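Local coordinates for protein aldehyde dehydrogenase (Trypanosoma brucei, PDB 5NNO) that probably oxidises aldehydes to carboxylic acids with NAD as cofactor, and is captured here with NAD and a benzoxaborole aldehyde bound, at residues 65-70 with 127-132; 253-258 with 314-319. One frame throughout, in Å; residues are numbered along the deposited sequence.

Contact 1 (65-70 with 127-132). With NAD (nicotinamide-adenine-dinucleotide), chain C; 92N (4-[(1-oxidanyl-3~{H}-2,1-benzoxaborol-5-yl)oxy]benzaldehyde), chain D.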
loop_
_atom_site.group_PDB
_atom_site.type_symbol
_atom_site.label_atom_id
_atom_site.label_comp_id
_atom_site.label_asym_id
_atom_site.label_seq_id
_atom_site.Cartn_x
_atom_site.Cartn_y
_atom_site.Cartn_z
ATOM N N ARG A 65 -10.813 -1.881 -31.071
ATOM C CA ARG A 65 -10.714 -3.290 -30.680
ATOM C C ARG A 65 -11.389 -4.313 -31.626
ATOM O O ARG A 65 -11.021 -5.484 -31.620
ATOM C CB ARG A 65 -11.257 -3.466 -29.260
ATOM C CG ARG A 65 -10.526 -2.635 -28.202
ATOM C CD ARG A 65 -9.250 -3.300 -27.721
ATOM N NE ARG A 65 -8.293 -3.521 -28.806
ATOM C CZ ARG A 65 -8.054 -4.687 -29.408
ATOM N NH1 ARG A 65 -7.124 -4.736 -30.356
ATOM N NH2 ARG A 65 -8.709 -5.796 -29.063
ATOM N N ARG A 66 -12.336 -3.855 -32.442
ATOM C CA ARG A 66 -13.251 -4.731 -33.186
ATOM C C ARG A 66 -14.088 -5.612 -32.244
ATOM O O ARG A 66 -14.424 -6.742 -32.582
ATOM C CB ARG A 66 -12.539 -5.557 -34.279
ATOM C CG ARG A 66 -13.409 -5.769 -35.519
ATOM C CD ARG A 66 -13.205 -7.109 -36.240
ATOM N NE ARG A 66 -11.878 -7.177 -36.829
ATOM C CZ ARG A 66 -10.994 -8.186 -36.775
ATOM N NH1 ARG A 66 -11.181 -9.337 -36.135
ATOM N NH2 ARG A 66 -9.862 -7.979 -37.393
ATOM N N ARG A 67 -14.430 -5.072 -31.073
ATOM C CA ARG A 67 -15.375 -5.733 -30.164
ATOM C C ARG A 67 -16.810 -5.372 -30.517
ATOM O O ARG A 67 -17.079 -4.311 -31.076
ATOM C CB ARG A 67 -15.090 -5.383 -28.700
ATOM C CG ARG A 67 -14.006 -6.249 -28.100
ATOM C CD ARG A 67 -13.959 -6.195 -26.584
ATOM N NE ARG A 67 -13.064 -5.139 -26.117
ATOM C CZ ARG A 67 -13.435 -4.041 -25.451
ATOM N NH1 ARG A 67 -14.717 -3.780 -25.153
ATOM N NH2 ARG A 67 -12.523 -3.157 -25.093
ATOM N N HIS A 68 -17.717 -6.279 -30.206
ATOM C CA HIS A 68 -19.119 -6.118 -30.532
ATOM C C HIS A 68 -19.697 -5.289 -29.422
ATOM O O HIS A 68 -19.195 -5.327 -28.302
ATOM C CB HIS A 68 -19.837 -7.471 -30.599
ATOM C CG HIS A 68 -21.125 -7.438 -31.363
ATOM N ND1 HIS A 68 -22.351 -7.295 -30.755
ATOM C CD2 HIS A 68 -21.376 -7.563 -32.691
ATOM C CE1 HIS A 68 -23.301 -7.311 -31.677
ATOM N NE2 HIS A 68 -22.737 -7.476 -32.860
ATOM N N ARG A 69 -20.752 -4.555 -29.750
ATOM C CA ARG A 69 -21.445 -3.663 -28.821
ATOM C C ARG A 69 -21.914 -4.380 -27.554
ATOM O O ARG A 69 -21.819 -3.827 -26.460
ATOM C CB ARG A 69 -22.651 -3.039 -29.528
ATOM C CG ARG A 69 -23.412 -1.982 -28.755
ATOM C CD ARG A 69 -24.620 -1.544 -29.581
ATOM N NE ARG A 69 -25.290 -0.366 -29.020
ATOM C CZ ARG A 69 -26.063 -0.370 -27.931
ATOM N NH1 ARG A 69 -26.299 -1.487 -27.234
ATOM N NH2 ARG A 69 -26.615 0.760 -27.526
ATOM N N ASP A 70 -22.434 -5.595 -27.716
ATOM C CA ASP A 70 -22.894 -6.407 -26.588
ATOM C C ASP A 70 -21.745 -6.908 -25.712
ATOM O O ASP A 70 -21.917 -7.015 -24.503
ATOM C CB ASP A 70 -23.721 -7.602 -27.079
ATOM C CG ASP A 70 -24.997 -7.182 -27.783
ATOM O OD1 ASP A 70 -25.153 -5.978 -28.071
ATOM O OD2 ASP A 70 -25.826 -8.064 -28.077
ATOM N N TRP A 127 -5.011 -0.246 -23.130
ATOM C CA TRP A 127 -5.768 -0.286 -24.389
ATOM C C TRP A 127 -6.891 -1.302 -24.500
ATOM O O TRP A 127 -7.861 -1.022 -25.166
ATOM C CB TRP A 127 -4.819 -0.382 -25.590
ATOM C CG TRP A 127 -3.883 -1.505 -25.514
ATOM C CD1 TRP A 127 -2.610 -1.469 -25.051
ATOM C CD2 TRP A 127 -4.142 -2.850 -25.915
ATOM N NE1 TRP A 127 -2.054 -2.719 -25.122
ATOM C CE2 TRP A 127 -2.970 -3.591 -25.662
ATOM C CE3 TRP A 127 -5.250 -3.498 -26.452
ATOM C CZ2 TRP A 127 -2.870 -4.968 -25.935
ATOM C CZ3 TRP A 127 -5.164 -4.867 -26.713
ATOM C CH2 TRP A 127 -3.976 -5.583 -26.452
ATOM N N ASN A 128 -6.795 -2.433 -23.808
ATOM C CA ASN A 128 -7.692 -3.592 -24.072
ATOM C C ASN A 128 -9.185 -3.445 -23.674
ATOM O O ASN A 128 -10.086 -4.052 -24.312
ATOM C CB ASN A 128 -7.104 -4.887 -23.517
ATOM C CG ASN A 128 -6.943 -4.877 -22.012
ATOM O OD1 ASN A 128 -6.709 -3.826 -21.415
ATOM N ND2 ASN A 128 -7.056 -6.055 -21.390
ATOM N N TYR A 129 -9.422 -2.673 -22.618
ATOM C CA TYR A 129 -10.741 -2.234 -22.216
ATOM C C TYR A 129 -10.566 -0.755 -21.872
ATOM O O TYR A 129 -10.433 -0.392 -20.705
ATOM C CB TYR A 129 -11.225 -3.040 -21.020
ATOM C CG TYR A 129 -11.393 -4.492 -21.360
ATOM C CD1 TYR A 129 -12.584 -4.979 -21.946
ATOM C CD2 TYR A 129 -10.348 -5.390 -21.178
ATOM C CE1 TYR A 129 -12.727 -6.311 -22.287
ATOM C CE2 TYR A 129 -10.492 -6.736 -21.500
ATOM C CZ TYR A 129 -11.676 -7.194 -22.061
ATOM O OH TYR A 129 -11.803 -8.521 -22.390
ATOM N N PRO A 130 -10.552 0.106 -22.907
ATOM C CA PRO A 130 -10.032 1.459 -22.735
ATOM C C PRO A 130 -10.874 2.407 -21.890
ATOM O O PRO A 130 -10.288 3.258 -21.192
ATOM C CB PRO A 130 -9.870 1.982 -24.167
ATOM C CG PRO A 130 -10.752 1.096 -25.026
ATOM C CD PRO A 130 -11.009 -0.172 -24.285
ATOM N N LEU A 131 -12.204 2.287 -21.940
ATOM C CA LEU A 131 -13.071 3.120 -21.087
ATOM C C LEU A 131 -13.085 2.648 -19.615
ATOM O O LEU A 131 -12.732 3.412 -18.704
ATOM C CB LEU A 131 -14.493 3.194 -21.642
ATOM C CG LEU A 131 -15.359 4.335 -21.087
ATOM C CD1 LEU A 131 -14.765 5.681 -21.434
ATOM C CD2 LEU A 131 -16.770 4.256 -21.648
ATOM N N LEU A 132 -13.497 1.402 -19.407
ATOM C CA LEU A 132 -13.504 0.756 -18.101
ATOM C C LEU A 132 -12.221 0.976 -17.287
ATOM O O LEU A 132 -12.289 1.248 -16.089
ATOM C CB LEU A 132 -13.720 -0.758 -18.282
ATOM C CG LEU A 132 -13.523 -1.649 -17.036
ATOM C CD1 LEU A 132 -14.813 -1.842 -16.280
ATOM C CD2 LEU A 132 -12.920 -2.994 -17.375
HETATM P PA NAD C . 1.069 -0.856 -22.176
HETATM O O1A NAD C . 2.478 -1.178 -22.636
HETATM O O2A NAD C . 0.017 -0.297 -23.116
HETATM O O5B NAD C . 1.218 0.152 -20.919
HETATM C C5B NAD C . 0.110 0.824 -20.310
HETATM C C4B NAD C . 0.361 2.329 -20.181
HETATM O O4B NAD C . 1.756 2.564 -19.933
HETATM C C3B NAD C . -0.035 3.147 -21.417
HETATM O O3B NAD C . -0.872 4.257 -21.052
HETATM C C2B NAD C . 1.272 3.639 -22.004
HETATM O O2B NAD C . 1.156 4.967 -22.526
HETATM C C1B NAD C . 2.224 3.587 -20.811
HETATM N N9A NAD C . 3.648 3.355 -21.163
HETATM C C8A NAD C . 4.179 2.507 -22.075
HETATM N N7A NAD C . 5.539 2.619 -22.100
HETATM C C5A NAD C . 5.879 3.549 -21.181
HETATM C C6A NAD C . 7.124 4.163 -20.676
HETATM N N6A NAD C . 8.303 3.781 -21.178
HETATM N N1A NAD C . 7.052 5.106 -19.713
HETATM C C2A NAD C . 5.871 5.500 -19.198
HETATM N N3A NAD C . 4.697 4.985 -19.610
HETATM C C4A NAD C . 4.636 4.029 -20.577
HETATM O O3 NAD C . 0.487 -2.218 -21.557
HETATM P PN NAD C . 0.468 -3.536 -22.486
HETATM O O1N NAD C . 1.863 -4.120 -22.566
HETATM O O2N NAD C . -0.228 -3.215 -23.781
HETATM O O5D NAD C . -0.418 -4.508 -21.552
HETATM C C5D NAD C . 0.357 -5.230 -20.605
HETATM C C4D NAD C . -0.405 -5.820 -19.444
HETATM O O4D NAD C . -1.478 -5.042 -18.917
HETATM C C3D NAD C . -1.020 -7.138 -19.834
HETATM O O3D NAD C . -0.011 -8.137 -19.716
HETATM C C2D NAD C . -2.156 -7.272 -18.846
HETATM O O2D NAD C . -1.967 -8.429 -18.038
HETATM C C1D NAD C . -2.129 -5.961 -18.043
HETATM N N1N NAD C . -3.479 -5.558 -17.658
HETATM C C2N NAD C . -3.868 -5.634 -16.366
HETATM C C3N NAD C . -5.173 -5.288 -15.991
HETATM C C7N NAD C . -5.660 -5.348 -14.570
HETATM O O7N NAD C . -6.514 -4.555 -14.216
HETATM N N7N NAD C . -5.172 -6.251 -13.721
HETATM C C4N NAD C . -6.056 -4.860 -16.975
HETATM C C5N NAD C . -5.629 -4.787 -18.288
HETATM C C6N NAD C . -4.330 -5.147 -18.609
HETATM C C9 92N D . -17.114 -10.357 -16.959
HETATM C C7 92N D . -17.581 -7.159 -15.152
HETATM C C3 92N D . -12.571 -7.031 -17.680
HETATM C C4 92N D . -12.967 -6.622 -16.414
HETATM C C5 92N D . -15.355 -7.047 -16.018
HETATM C C6 92N D . -16.390 -6.476 -15.297
HETATM C C1 92N D . -10.259 -7.082 -16.952
HETATM C C2 92N D . -11.228 -7.248 -17.943
HETATM C C11 92N D . -15.507 -8.311 -16.577
HETATM C C12 92N D . -12.026 -6.471 -15.408
HETATM O O 92N D . -8.349 -7.618 -18.297
HETATM C C 92N D . -8.828 -7.280 -17.235
HETATM C C13 92N D . -10.687 -6.699 -15.678
HETATM O O1 92N D . -14.267 -6.183 -16.173
HETATM C C10 92N D . -16.707 -9.011 -16.436
HETATM C C8 92N D . -17.761 -8.428 -15.715
HETATM O O3 92N D . -18.475 -10.571 -16.493
HETATM B B 92N D . -18.906 -9.480 -15.748
HETATM O O2 92N D . -20.122 -9.431 -15.165
#
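Arg67 extends its guanidinium to the backbone of 127-132, where NH2 donates to Asn128 O at 2.7 Å. The bond is bent, with 132° at the hydrogen, and the oxygen is tilted out of the guanidinium plane. CD of Pro130 meets the edge of the group, 3.4 Å from NH2, while CD1 of Tyr129 lies over one face near its rim. A turn in the Arg67 chain at chi3 (-91°) puts the guanidinium in this position. In the conformer given here, one of two modelled, Arg65 packs its aliphatic part against the same backbone, and its guanidinium has CZ3 of Trp127 above the middle of one face, with the planes 64° apart. Arg65 NE lies near the indole plane, 3.8 Å from Trp127 CE3, so the ring offers its edge to the arginine. On the ligand side, C2 of 92N lies over a face of the Tyr129 ring, 3.7 Å from CE2, and Asn128 OD1 comes within 3.4 Å of NAD C5N. Trp127 NE1 points at pyrophosphate oxygen O2N of NAD, although the modelled separation is too short to be taken literally.

Further partners hold the polar ends. Glu76 forms a salt bridge with Arg67 NH2 through OE2 and accepts Leu132 N at OE1; Arg65 NH2 bonds to Arg315 O, and Asn128 ND2 to Gln257 O. Two arginines thus back the cofactor- and aldehyde-lining loop between strand 110-124 and helix 132-143 of the aldehyde dehydrogenase fold.

Contact 2 (253-258 with 314-319). With 92N (4-[(1-oxidanyl-3~{H}-2,1-benzoxaborol-5-yl)oxy]benzaldehyde), chain D.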
loop_
_atom_site.group_PDB
_atom_site.type_symbol
_atom_site.label_atom_id
_atom_site.label_comp_id
_atom_site.label_asym_id
_atom_site.label_seq_id
_atom_site.Cartn_x
_atom_site.Cartn_y
_atom_site.Cartn_z
ATOM N N ILE A 253 -13.317 -13.609 -25.646
ATOM C CA ILE A 253 -13.439 -12.163 -25.357
ATOM C C ILE A 253 -12.102 -11.416 -25.613
ATOM O O ILE A 253 -11.048 -11.848 -25.148
ATOM C CB ILE A 253 -13.960 -11.864 -23.916
ATOM C CG1 ILE A 253 -13.062 -12.522 -22.847
ATOM C CG2 ILE A 253 -15.421 -12.274 -23.786
ATOM C CD1 ILE A 253 -13.540 -12.400 -21.404
ATOM N N ASN A 254 -12.190 -10.355 -26.416
ATOM C CA ASN A 254 -11.068 -9.484 -26.797
ATOM C C ASN A 254 -9.872 -10.158 -27.504
ATOM O O ASN A 254 -8.731 -9.653 -27.438
ATOM C CB ASN A 254 -10.584 -8.698 -25.554
ATOM C CG ASN A 254 -10.102 -7.307 -25.890
ATOM O OD1 ASN A 254 -10.795 -6.546 -26.543
ATOM N ND2 ASN A 254 -8.910 -6.970 -25.433
ATOM N N ALA A 255 -10.148 -11.262 -28.205
ATOM C CA ALA A 255 -9.124 -12.170 -28.761
ATOM C C ALA A 255 -8.049 -12.538 -27.740
ATOM O O ALA A 255 -6.855 -12.433 -28.021
ATOM C CB ALA A 255 -8.501 -11.587 -30.031
ATOM N N GLY A 256 -8.488 -12.945 -26.545
ATOM C CA GLY A 256 -7.578 -13.311 -25.424
ATOM C C GLY A 256 -6.895 -12.193 -24.627
ATOM O O GLY A 256 -6.247 -12.449 -23.600
ATOM N N GLN A 257 -7.057 -10.947 -25.063
ATOM C CA GLN A 257 -6.253 -9.827 -24.576
ATOM C C GLN A 257 -6.934 -9.220 -23.368
ATOM O O GLN A 257 -7.490 -8.140 -23.419
ATOM C CB GLN A 257 -6.078 -8.817 -25.697
ATOM C CG GLN A 257 -5.279 -9.406 -26.844
ATOM C CD GLN A 257 -5.424 -8.633 -28.131
ATOM O OE1 GLN A 257 -6.547 -8.370 -28.608
ATOM N NE2 GLN A 257 -4.282 -8.269 -28.715
ATOM N N THR A 258 -6.890 -10.003 -22.306
ATOM C CA THR A 258 -7.551 -9.770 -21.042
ATOM C C THR A 258 -6.623 -10.349 -19.964
ATOM O O THR A 258 -6.165 -11.481 -20.082
ATOM C CB THR A 258 -8.922 -10.485 -20.985
ATOM O OG1 THR A 258 -9.710 -10.128 -22.139
ATOM C CG2 THR A 258 -9.677 -10.111 -19.739
ATOM N N PRO A 314 -12.938 -10.113 -32.127
ATOM C CA PRO A 314 -12.024 -8.945 -32.047
ATOM C C PRO A 314 -10.623 -9.189 -32.604
ATOM O O PRO A 314 -10.266 -10.331 -32.873
ATOM C CB PRO A 314 -11.933 -8.664 -30.537
ATOM C CG PRO A 314 -12.982 -9.528 -29.908
ATOM C CD PRO A 314 -13.127 -10.711 -30.795
ATOM N N ARG A 315 -9.834 -8.112 -32.736
ATOM C CA ARG A 315 -8.505 -8.155 -33.372
ATOM C C ARG A 315 -7.351 -8.092 -32.386
ATOM O O ARG A 315 -7.536 -7.719 -31.229
ATOM C CB ARG A 315 -8.339 -7.045 -34.415
ATOM C CG ARG A 315 -8.215 -5.651 -33.874
ATOM C CD ARG A 315 -7.735 -4.676 -34.932
ATOM N NE ARG A 315 -8.701 -4.466 -36.020
ATOM C CZ ARG A 315 -9.614 -3.491 -36.093
ATOM N NH1 ARG A 315 -9.760 -2.611 -35.110
ATOM N NH2 ARG A 315 -10.412 -3.413 -37.162
ATOM N N ILE A 316 -6.158 -8.454 -32.861
ATOM C CA ILE A 316 -4.935 -8.264 -32.091
ATOM C C ILE A 316 -4.561 -6.794 -32.250
ATOM O O ILE A 316 -4.820 -6.189 -33.291
ATOM C CB ILE A 316 -3.783 -9.205 -32.547
ATOM C CG1 ILE A 316 -4.215 -10.670 -32.558
ATOM C CG2 ILE A 316 -2.558 -9.062 -31.637
ATOM C CD1 ILE A 316 -4.896 -11.131 -31.292
ATOM N N VAL A 317 -3.951 -6.230 -31.220
ATOM C CA VAL A 317 -3.688 -4.784 -31.147
ATOM C C VAL A 317 -2.782 -4.289 -32.280
ATOM O O VAL A 317 -3.054 -3.235 -32.851
ATOM C CB VAL A 317 -3.152 -4.358 -29.743
ATOM C CG1 VAL A 317 -1.816 -5.025 -29.384
ATOM C CG2 VAL A 317 -3.038 -2.832 -29.634
ATOM N N ASN A 318 -1.738 -5.048 -32.616
ATOM C CA ASN A 318 -0.848 -4.683 -33.721
ATOM C C ASN A 318 -0.107 -5.887 -34.327
ATOM O O ASN A 318 -0.218 -7.006 -33.823
ATOM C CB ASN A 318 0.120 -3.553 -33.288
ATOM C CG ASN A 318 0.961 -3.917 -32.072
ATOM O OD1 ASN A 318 1.503 -5.014 -31.993
ATOM N ND2 ASN A 318 1.116 -2.969 -31.137
ATOM N N ALA A 319 0.638 -5.628 -35.407
ATOM C CA ALA A 319 1.428 -6.645 -36.126
ATOM C C ALA A 319 2.486 -7.403 -35.297
ATOM O O ALA A 319 2.727 -8.591 -35.529
ATOM C CB ALA A 319 2.087 -6.023 -37.352
HETATM C C9 92N D . -17.114 -10.357 -16.959
HETATM C C7 92N D . -17.581 -7.159 -15.152
HETATM C C3 92N D . -12.571 -7.031 -17.680
HETATM C C4 92N D . -12.967 -6.622 -16.414
HETATM C C5 92N D . -15.355 -7.047 -16.018
HETATM C C6 92N D . -16.390 -6.476 -15.297
HETATM C C1 92N D . -10.259 -7.082 -16.952
HETATM C C2 92N D . -11.228 -7.248 -17.943
HETATM C C11 92N D . -15.507 -8.311 -16.577
HETATM C C12 92N D . -12.026 -6.471 -15.408
HETATM O O 92N D . -8.349 -7.618 -18.297
HETATM C C 92N D . -8.828 -7.280 -17.235
HETATM C C13 92N D . -10.687 -6.699 -15.678
HETATM O O1 92N D . -14.267 -6.183 -16.173
HETATM C C10 92N D . -16.707 -9.011 -16.436
HETATM C C8 92N D . -17.761 -8.428 -15.715
HETATM O O3 92N D . -18.475 -10.571 -16.493
HETATM B B 92N D . -18.906 -9.480 -15.748
HETATM O O2 92N D . -20.122 -9.431 -15.165
#
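Ala255 and Gln257 meet 314-319 from the loop that leads into the predicted active-site position 259, occupied in this structure by a changed residue, Ser259. The loop winds tightly: Gly256 N bonds to Ile253 O, Gln257 N bonds to Asn254 O, and Gln257 is the centre of an inverse gamma turn. The Asn254 side chain closes over this turn, ND2 donating to Gln257 O at 2.7 Å with 153° at the hydrogen, the acceptor lying close to the amide plane.

Side chains from each segment pack on the other's backbone, with one apolar side-chain pair. The Pro314 ring leans on the loop backbone, its CG 3.7 Å from CA of Asn254. CB of Ala255 touches both O of Pro314, at 3.6 Å, and CD1 of Ile316, at 3.8 Å, in directions roughly at right angles. In Ile316, CG1 stands beside the backbone N (chi1 -53°), and a further bend at chi2 (-49°) brings CD1 round to the alanine methyl. The Gln257 side chain, extended beyond CG, lays its amide alongside the backbone from Arg315 to Val317, near the Ile316 side chain. At the end of the turn, Thr258 CG2 is 3.2 Å from the aldehyde oxygen O of 92N.

The carbonyl oxygen of Gln257, a buried residue, thus takes N-H from both Asn254 ND2 and Asn128 ND2, which satisfies it and ties the turn before Ser259 to the loop that carries Asn128.

Contacts 1 and 2 lie side by side, their centres 10 Å apart, and are joined by probable hydrogen bonds: Arg67 NE to Asn254 OD1 and Tyr129 OH to Thr258 OG1, each 2.7 Å long. The first gives the Arg67 guanidinium a partner in each of two loops, 127-132 and 253-258. The second ties together two residues that line the 92N pocket. Both contacts therefore border the bound aldehyde, and 92N also accepts from Ser259 N, the residue directly following 253-258. The Asn128 side chain is about 5 Å from that of Ser259 and also borders NAD, so contact 1 reaches both ligands, whereas contact 2 touches 92N through Thr258.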